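Local coordinates for CELL WALL surface anchor family protein (Streptococcus pneumoniae, PDB 2WW8) that acts as the adhesin RrgA of the pneumococcal pilus and probably mediates attachment of the bacterium by recognising host cells, at residues H172-P177 and N202-E207; F465-K468 and E474-A477; L789-L794 and Y799-N804. One frame throughout, in Å; residues are numbered along the deposited sequence.

How the contacts relate
The three contacts lie in different parts of a very elongated, single-chain adhesin. Contact 1 is the nearest to the centre of the chain, about 15 Å away. Contacts 2 and 3 lie on opposite sides of that centre, with their own centres about 151 Å apart. From contact 1, the centre of contact 2 is about 88 Å away and that of contact 3 about 71 Å. None of them touch, and they follow one another in sequence. Contact 2 belongs to an insertion between strands 379-386 and 533-539 of the parallel sheet whose domain holds the magnesium site of Ser234, Ser236 and Asp387. None of the residues in the three contacts binds the magnesium ion or either calcium ion.

Contact 1: H172-P177 and N202-E207; sequences HKALNP and NQYGIE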
loop_
_atom_site.group_PDB
_atom_site.type_symbol
_atom_site.label_atom_id
_atom_site.label_comp_id
_atom_site.label_asym_id
_atom_site.label_seq_id
_atom_site.Cartn_x
_atom_site.Cartn_y
_atom_site.Cartn_z
ATOM N N HIS A 172 -1.712 -15.710 15.557
ATOM C CA HIS A 172 -2.427 -14.683 14.811
ATOM C C HIS A 172 -3.769 -15.195 14.307
ATOM O O HIS A 172 -3.928 -16.366 13.923
ATOM C CB HIS A 172 -1.562 -14.168 13.659
ATOM C CG HIS A 172 -0.478 -13.233 14.086
ATOM N ND1 HIS A 172 0.649 -13.648 14.770
ATOM C CD2 HIS A 172 -0.343 -11.893 13.926
ATOM C CE1 HIS A 172 1.429 -12.608 15.018
ATOM N NE2 HIS A 172 0.853 -11.532 14.508
ATOM N N LYS A 173 -4.720 -14.271 14.272
ATOM C CA LYS A 173 -6.096 -14.542 13.856
ATOM C C LYS A 173 -6.418 -14.195 12.389
ATOM O O LYS A 173 -7.454 -14.605 11.844
ATOM C CB LYS A 173 -7.058 -13.890 14.854
ATOM C CG LYS A 173 -7.195 -14.721 16.105
ATOM C CD LYS A 173 -7.946 -14.022 17.221
ATOM C CE LYS A 173 -9.434 -14.015 16.926
ATOM N NZ LYS A 173 -10.247 -13.704 18.143
ATOM N N ALA A 174 -5.499 -13.497 11.732
ATOM C CA ALA A 174 -5.770 -13.012 10.379
ATOM C C ALA A 174 -4.507 -12.939 9.541
ATOM O O ALA A 174 -3.418 -12.683 10.092
ATOM C CB ALA A 174 -6.423 -11.643 10.431
ATOM N N LEU A 175 -4.707 -13.143 8.234
ATOM C CA LEU A 175 -3.666 -13.205 7.185
ATOM C C LEU A 175 -4.043 -12.340 5.979
ATOM O O LEU A 175 -5.201 -12.358 5.512
ATOM C CB LEU A 175 -3.391 -14.637 6.669
ATOM C CG LEU A 175 -3.146 -15.721 7.749
ATOM C CD1 LEU A 175 -3.195 -17.124 7.171
ATOM C CD2 LEU A 175 -1.841 -15.514 8.522
ATOM N N ASN A 176 -3.042 -11.617 5.482
ATOM C CA ASN A 176 -3.174 -10.841 4.275
ATOM C C ASN A 176 -2.281 -11.467 3.203
ATOM O O ASN A 176 -1.241 -12.064 3.513
ATOM C CB ASN A 176 -2.724 -9.398 4.499
ATOM C CG ASN A 176 -3.885 -8.469 4.849
ATOM O OD1 ASN A 176 -5.063 -8.751 4.559
ATOM N ND2 ASN A 176 -3.556 -7.340 5.483
ATOM N N PRO A 177 -2.686 -11.288 1.946
ATOM C CA PRO A 177 -1.789 -11.566 0.840
ATOM C C PRO A 177 -0.621 -10.611 0.937
ATOM O O PRO A 177 -0.779 -9.464 1.403
ATOM C CB PRO A 177 -2.583 -11.157 -0.405
ATOM C CG PRO A 177 -3.798 -10.438 0.097
ATOM C CD PRO A 177 -4.040 -10.863 1.514
ATOM N N ASN A 202 -13.923 -10.798 16.267
ATOM C CA ASN A 202 -13.648 -11.153 14.871
ATOM C C ASN A 202 -14.178 -10.220 13.784
ATOM O O ASN A 202 -14.724 -10.697 12.776
ATOM C CB ASN A 202 -14.170 -12.560 14.601
ATOM C CG ASN A 202 -13.605 -13.566 15.592
ATOM O OD1 ASN A 202 -12.386 -13.625 15.796
ATOM N ND2 ASN A 202 -14.485 -14.342 16.226
ATOM N N GLN A 203 -13.976 -8.920 13.989
ATOM C CA GLN A 203 -14.524 -7.845 13.163
ATOM C C GLN A 203 -13.344 -7.147 12.527
ATOM O O GLN A 203 -12.401 -6.749 13.232
ATOM C CB GLN A 203 -15.259 -6.831 14.035
ATOM C CG GLN A 203 -16.647 -7.288 14.424
ATOM C CD GLN A 203 -17.435 -6.233 15.163
ATOM O OE1 GLN A 203 -17.326 -5.048 14.854
ATOM N NE2 GLN A 203 -18.213 -6.642 16.157
ATOM N N TYR A 204 -13.401 -7.031 11.201
ATOM C CA TYR A 204 -12.291 -6.442 10.435
ATOM C C TYR A 204 -12.805 -5.514 9.368
ATOM O O TYR A 204 -13.911 -5.697 8.803
ATOM C CB TYR A 204 -11.532 -7.566 9.720
ATOM C CG TYR A 204 -10.966 -8.624 10.666
ATOM C CD1 TYR A 204 -11.754 -9.668 11.137
ATOM C CD2 TYR A 204 -9.658 -8.531 11.115
ATOM C CE1 TYR A 204 -11.224 -10.637 12.011
ATOM C CE2 TYR A 204 -9.120 -9.484 11.959
ATOM C CZ TYR A 204 -9.900 -10.524 12.415
ATOM O OH TYR A 204 -9.313 -11.455 13.282
ATOM N N GLY A 205 -11.951 -4.540 9.057
ATOM C CA GLY A 205 -12.185 -3.719 7.876
ATOM C C GLY A 205 -11.444 -4.231 6.642
ATOM O O GLY A 205 -10.262 -4.592 6.756
ATOM N N ILE A 206 -12.124 -4.218 5.491
ATOM C CA ILE A 206 -11.594 -4.722 4.247
ATOM C C ILE A 206 -11.476 -3.529 3.293
ATOM O O ILE A 206 -12.370 -2.691 3.234
ATOM C CB ILE A 206 -12.547 -5.759 3.591
ATOM C CG1 ILE A 206 -12.875 -6.894 4.568
ATOM C CG2 ILE A 206 -11.835 -6.393 2.418
ATOM C CD1 ILE A 206 -11.670 -7.673 4.989
ATOM N N GLU A 207 -10.381 -3.495 2.541
ATOM C CA GLU A 207 -10.120 -2.463 1.533
ATOM C C GLU A 207 -9.761 -3.108 0.196
ATOM O O GLU A 207 -8.878 -3.974 0.171
ATOM C CB GLU A 207 -8.933 -1.602 2.014
ATOM C CG GLU A 207 -8.427 -0.562 0.990
ATOM C CD GLU A 207 -6.984 -0.197 1.308
ATOM O OE1 GLU A 207 -6.019 -0.897 0.846
ATOM O OE2 GLU A 207 -6.871 0.800 2.058
#
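Lys173 and Ala174 meet Asn202 and Tyr204 across a buried beta interface between strands 171-184 and 203-218. Strand 187-196 pairs antiparallel with both. Two further partner strands, 673-682 and 717-718, belong to the Ig-like region of the chain, so the contact is consistent with packing inside an Ig-like domain.

The second segment starts at Asn202, which with Gln203 forms a G1 beta bulge opposite Asn198. The side chain of Asn202 reaches the end of Lys173 and crosses it at about a right angle. Lys173 NZ gives Asn202 OD1 a weak hydrogen bond of 3.2 Å. Lys173 bends at its third torsion (chi3 76°), and its CE comes as near to OD1 as NZ does. The stronger partner of the ammonium group is Asp720, in a salt bridge. Leu199 O also accepts a bond from NZ. Asp720 binds ND2 of Asn202 too, and so joins the two side chains through one carboxylate.

Tyr204 follows, with its ring directed at the other strand. CG lies beside the backbone N (chi1 -59°), and the hydroxyl end of the ring reaches Lys173 and Ala174. Leu199 and Ile193 also touch this tyrosine. Its OH lies 3.7 Å from Lys173 CB, while Ala174 CB approaches the ring obliquely, 3.8 Å from Tyr204 CE2.

Contact 2: F465-K468 and E474-A477; sequences FPVK and EMKA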
loop_
_atom_site.group_PDB
_atom_site.type_symbol
_atom_site.label_atom_id
_atom_site.label_comp_id
_atom_site.label_asym_id
_atom_site.label_seq_id
_atom_site.Cartn_x
_atom_site.Cartn_y
_atom_site.Cartn_z
ATOM N N PHE A 465 33.349 53.936 -28.720
ATOM C CA PHE A 465 33.847 53.431 -27.440
ATOM C C PHE A 465 34.770 54.500 -26.825
ATOM O O PHE A 465 35.741 54.879 -27.496
ATOM C CB PHE A 465 34.666 52.193 -27.768
ATOM C CG PHE A 465 35.108 51.428 -26.568
ATOM C CD1 PHE A 465 34.167 50.721 -25.805
ATOM C CD2 PHE A 465 36.438 51.442 -26.197
ATOM C CE1 PHE A 465 34.567 50.003 -24.670
ATOM C CE2 PHE A 465 36.851 50.727 -25.082
ATOM C CZ PHE A 465 35.916 49.993 -24.320
ATOM N N PRO A 466 34.492 54.986 -25.593
ATOM C CA PRO A 466 35.325 56.002 -24.984
ATOM C C PRO A 466 36.696 55.461 -24.539
ATOM O O PRO A 466 36.839 54.337 -24.056
ATOM C CB PRO A 466 34.509 56.504 -23.770
ATOM C CG PRO A 466 33.244 55.781 -23.773
ATOM C CD PRO A 466 33.431 54.550 -24.654
ATOM N N VAL A 467 37.724 56.280 -24.715
ATOM C CA VAL A 467 39.043 55.810 -24.376
ATOM C C VAL A 467 39.632 56.849 -23.433
ATOM O O VAL A 467 39.901 57.978 -23.814
ATOM C CB VAL A 467 39.939 55.594 -25.625
ATOM C CG1 VAL A 467 41.319 55.106 -25.192
ATOM C CG2 VAL A 467 39.329 54.529 -26.603
ATOM N N LYS A 468 39.805 56.482 -22.163
ATOM C CA LYS A 468 40.249 57.499 -21.255
ATOM C C LYS A 468 41.752 57.813 -21.454
ATOM O O LYS A 468 42.492 56.970 -21.988
ATOM C CB LYS A 468 39.825 57.081 -19.850
ATOM C CG LYS A 468 40.660 55.968 -19.311
ATOM C CD LYS A 468 40.200 55.595 -17.881
ATOM C CE LYS A 468 40.736 54.206 -17.466
ATOM N NZ LYS A 468 40.577 53.945 -16.014
ATOM N N GLU A 474 47.967 52.475 -24.773
ATOM C CA GLU A 474 47.688 51.077 -24.884
ATOM C C GLU A 474 46.730 50.752 -26.047
ATOM O O GLU A 474 46.993 49.828 -26.844
ATOM C CB GLU A 474 47.115 50.637 -23.530
ATOM C CG GLU A 474 46.647 49.219 -23.595
ATOM C CD GLU A 474 45.918 48.820 -22.323
ATOM O OE1 GLU A 474 46.279 49.315 -21.242
ATOM O OE2 GLU A 474 44.953 48.047 -22.387
ATOM N N MET A 475 45.603 51.467 -26.189
ATOM C CA MET A 475 44.696 51.061 -27.282
ATOM C C MET A 475 45.222 51.508 -28.640
ATOM O O MET A 475 45.019 50.820 -29.653
ATOM C CB MET A 475 43.235 51.480 -27.067
ATOM C CG MET A 475 42.653 50.904 -25.760
ATOM S SD MET A 475 40.888 51.207 -25.710
ATOM C CE MET A 475 40.241 49.908 -26.743
ATOM N N LYS A 476 45.944 52.610 -28.664
ATOM C CA LYS A 476 46.590 53.012 -29.889
ATOM C C LYS A 476 47.695 51.983 -30.298
ATOM O O LYS A 476 47.795 51.564 -31.453
ATOM C CB LYS A 476 47.160 54.404 -29.645
ATOM C CG LYS A 476 48.065 54.837 -30.729
ATOM C CD LYS A 476 47.353 55.688 -31.732
ATOM C CE LYS A 476 48.377 56.698 -32.221
ATOM N NZ LYS A 476 47.749 57.045 -33.537
ATOM N N ALA A 477 48.482 51.500 -29.344
ATOM C CA ALA A 477 49.573 50.556 -29.686
ATOM C C ALA A 477 49.049 49.189 -30.084
ATOM O O ALA A 477 49.676 48.527 -30.893
ATOM C CB ALA A 477 50.611 50.432 -28.577
#
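The Phe465 ring receives the end of Met475. In the conformer described here, one of two deposited for this methionine, SD lies at the ring edge. It is 5.4 Å from the ring centroid and 84° off the ring normal, which makes this a Met-aromatic contact. The methyl group comes in obliquely. Met475 CE is 3.9 Å from Phe465 CE2 and slightly farther from CD2, so the methyl sits by the CD2-CE2 bond. The two side chains cross at about a right angle. Phe465 extends with CG opposite the backbone N (chi1 -172°), and this places CE2 next to the methyl.

Val467 meets the same methionine closer to the helix. Both of its methyl groups touch the sulfur: Met475 SD is 3.8 Å from Val467 CG2 and 4.0 Å from Val467 CG1. The methionine chain is extended at chi2 and bends at chi3 (80°). The bend turns CE away from the valine side and onto the phenylalanine. One side chain thus spans two strand residues that both point toward the helix, while Pro466 between them points away. The contact is wholly apolar. Met475 is modelled in two conformers, so these sulfur and methyl contacts hold for one of them.

Helix 469-477 follows strand 461-467 after Lys468 and packs back on it through Met475. Strand 489-496 pairs with the strand through backbone bonds of Phe465 with Ile492 and Val467 with Gly490. Ile492 of that strand also touches both Val467 and Met475. Tyr307 and Tyr480, from loops, cover more of the methionine.

Contact 3: L789-L794 and Y799-N804; sequences LTFKNL and YRLFEN
Strands 788-794 and 797-805 belong to different sheets and pack face against face, with CA atoms of Leu789 and Leu801 10.2 Å apart and those of Leu794 and Tyr799 9.7 Å apart. The two sheets are consistent with the beta sandwich of a prealbumin-like domain.

Both branches of Leu801 meet the other strand, CD1 closely and CD2 more loosely. Its CD1 lies 3.7 Å from Phe791 CZ and meets that ring obliquely. Its CD2 is 4.4 Å from Leu789 CD1. CG stands opposite the backbone N (chi1 171°), which sends the branched end across to the other sheet. Tyr778 meets the Phe791 ring edge-to-face, and Phe740 touches both Phe791 and Leu801.

At the other end, Leu794 CD1 lies over one face of the Tyr799 ring, and Leu794 CB is 3.8 Å from Tyr799 OH. Leu794 CD2 is 4.1 Å from Tyr799 CE2. Leu794 pairs with Gly736 at a G1 bulge shared with Asn793.

The touching side chains are all buried and nearly all apolar. Their one polar atom, Tyr799 OH, bonds to Ser795 O, so the hydroxyl is satisfied by the short connection between the strands, and cohesion across the interface comes from hydrophobic contact.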
loop_
_atom_site.group_PDB
_atom_site.type_symbol
_atom_site.label_atom_id
_atom_site.label_comp_id
_atom_site.label_asym_id
_atom_site.label_seq_id
_atom_site.Cartn_x
_atom_site.Cartn_y
_atom_site.Cartn_z
ATOM N N LEU A 789 -30.866 -48.984 66.808
ATOM C CA LEU A 789 -30.204 -47.733 67.141
ATOM C C LEU A 789 -29.526 -47.143 65.910
ATOM O O LEU A 789 -28.446 -47.601 65.519
ATOM C CB LEU A 789 -29.110 -48.002 68.156
ATOM C CG LEU A 789 -29.594 -48.439 69.537
ATOM C CD1 LEU A 789 -28.382 -49.003 70.197
ATOM C CD2 LEU A 789 -30.212 -47.305 70.339
ATOM N N THR A 790 -30.144 -46.123 65.326
ATOM C CA THR A 790 -29.758 -45.572 64.020
ATOM C C THR A 790 -29.072 -44.210 64.181
ATOM O O THR A 790 -29.726 -43.233 64.597
ATOM C CB THR A 790 -30.996 -45.447 63.112
ATOM O OG1 THR A 790 -31.558 -46.753 62.932
ATOM C CG2 THR A 790 -30.632 -44.847 61.720
ATOM N N PHE A 791 -27.776 -44.174 63.858
ATOM C CA PHE A 791 -26.957 -42.959 63.846
ATOM C C PHE A 791 -26.587 -42.489 62.424
ATOM O O PHE A 791 -26.159 -43.285 61.589
ATOM C CB PHE A 791 -25.701 -43.165 64.686
ATOM C CG PHE A 791 -25.994 -43.771 66.033
ATOM C CD1 PHE A 791 -26.844 -43.128 66.920
ATOM C CD2 PHE A 791 -25.450 -44.982 66.389
ATOM C CE1 PHE A 791 -27.129 -43.696 68.147
ATOM C CE2 PHE A 791 -25.710 -45.543 67.633
ATOM C CZ PHE A 791 -26.561 -44.895 68.500
ATOM N N LYS A 792 -26.781 -41.202 62.148
ATOM C CA LYS A 792 -26.462 -40.655 60.822
ATOM C C LYS A 792 -25.978 -39.213 61.009
ATOM O O LYS A 792 -26.063 -38.688 62.124
ATOM C CB LYS A 792 -27.671 -40.778 59.879
ATOM C CG LYS A 792 -28.757 -39.751 60.144
ATOM C CD LYS A 792 -30.149 -40.288 59.793
ATOM C CE LYS A 792 -31.180 -39.157 59.895
ATOM N NZ LYS A 792 -31.493 -38.621 58.516
ATOM N N ASN A 793 -25.460 -38.599 59.943
ATOM C CA ASN A 793 -24.916 -37.231 59.991
ATOM C C ASN A 793 -23.777 -37.068 61.003
ATOM O O ASN A 793 -23.678 -36.054 61.695
ATOM C CB ASN A 793 -26.005 -36.177 60.247
ATOM C CG ASN A 793 -27.228 -36.361 59.361
ATOM O OD1 ASN A 793 -27.128 -36.550 58.144
ATOM N ND2 ASN A 793 -28.402 -36.311 59.984
ATOM N N LEU A 794 -22.931 -38.095 61.088
ATOM C CA LEU A 794 -21.850 -38.121 62.064
ATOM C C LEU A 794 -20.551 -37.531 61.511
ATOM O O LEU A 794 -20.086 -37.965 60.462
ATOM C CB LEU A 794 -21.604 -39.553 62.539
ATOM C CG LEU A 794 -22.676 -40.353 63.288
ATOM C CD1 LEU A 794 -22.028 -41.686 63.632
ATOM C CD2 LEU A 794 -23.203 -39.653 64.558
ATOM N N TYR A 799 -15.666 -42.481 68.408
ATOM C CA TYR A 799 -16.968 -42.667 69.051
ATOM C C TYR A 799 -16.958 -43.905 69.944
ATOM O O TYR A 799 -16.236 -44.887 69.669
ATOM C CB TYR A 799 -18.104 -42.825 68.038
ATOM C CG TYR A 799 -18.396 -41.569 67.237
ATOM C CD1 TYR A 799 -17.586 -41.222 66.165
ATOM C CD2 TYR A 799 -19.471 -40.723 67.554
ATOM C CE1 TYR A 799 -17.829 -40.062 65.426
ATOM C CE2 TYR A 799 -19.726 -39.568 66.818
ATOM C CZ TYR A 799 -18.899 -39.249 65.747
ATOM O OH TYR A 799 -19.090 -38.123 64.966
ATOM N N ARG A 800 -17.770 -43.821 71.002
ATOM C CA ARG A 800 -17.996 -44.895 71.984
ATOM C C ARG A 800 -19.490 -44.956 72.291
ATOM O O ARG A 800 -20.051 -43.963 72.773
ATOM C CB ARG A 800 -17.242 -44.655 73.301
ATOM C CG ARG A 800 -15.761 -44.961 73.247
ATOM C CD ARG A 800 -15.046 -44.579 74.543
ATOM N NE ARG A 800 -13.615 -44.867 74.438
ATOM C CZ ARG A 800 -12.712 -44.683 75.405
ATOM N NH1 ARG A 800 -13.058 -44.227 76.605
ATOM N NH2 ARG A 800 -11.430 -44.963 75.184
ATOM N N LEU A 801 -20.112 -46.097 71.992
ATOM C CA LEU A 801 -21.537 -46.284 72.275
ATOM C C LEU A 801 -21.674 -46.943 73.664
ATOM O O LEU A 801 -21.020 -47.955 73.956
ATOM C CB LEU A 801 -22.228 -47.088 71.168
ATOM C CG LEU A 801 -23.666 -47.519 71.484
ATOM C CD1 LEU A 801 -24.718 -46.432 71.324
ATOM C CD2 LEU A 801 -23.985 -48.652 70.558
ATOM N N PHE A 802 -22.475 -46.334 74.538
ATOM C CA PHE A 802 -22.655 -46.846 75.895
ATOM C C PHE A 802 -24.074 -47.356 76.000
ATOM O O PHE A 802 -25.003 -46.699 75.499
ATOM C CB PHE A 802 -22.466 -45.762 76.976
ATOM C CG PHE A 802 -21.034 -45.406 77.267
ATOM C CD1 PHE A 802 -20.256 -44.718 76.326
ATOM C CD2 PHE A 802 -20.461 -45.731 78.487
ATOM C CE1 PHE A 802 -18.900 -44.367 76.585
ATOM C CE2 PHE A 802 -19.101 -45.381 78.776
ATOM C CZ PHE A 802 -18.307 -44.705 77.818
ATOM N N GLU A 803 -24.215 -48.506 76.670
ATOM C CA GLU A 803 -25.538 -48.964 77.109
ATOM C C GLU A 803 -25.922 -48.328 78.438
ATOM O O GLU A 803 -25.286 -48.587 79.468
ATOM C CB GLU A 803 -25.598 -50.494 77.226
ATOM C CG GLU A 803 -26.918 -51.063 77.741
ATOM C CD GLU A 803 -27.188 -52.465 77.227
ATOM O OE1 GLU A 803 -26.336 -53.036 76.498
ATOM O OE2 GLU A 803 -28.269 -52.994 77.552
ATOM N N ASN A 804 -26.957 -47.496 78.463
ATOM C CA ASN A 804 -27.260 -46.878 79.771
ATOM C C ASN A 804 -28.056 -47.873 80.615
ATOM O O ASN A 804 -27.789 -48.014 81.814
ATOM C CB ASN A 804 -27.991 -45.535 79.647
ATOM C CG ASN A 804 -27.211 -44.523 78.811
ATOM O OD1 ASN A 804 -27.586 -44.200 77.681
ATOM N ND2 ASN A 804 -26.104 -44.026 79.365
#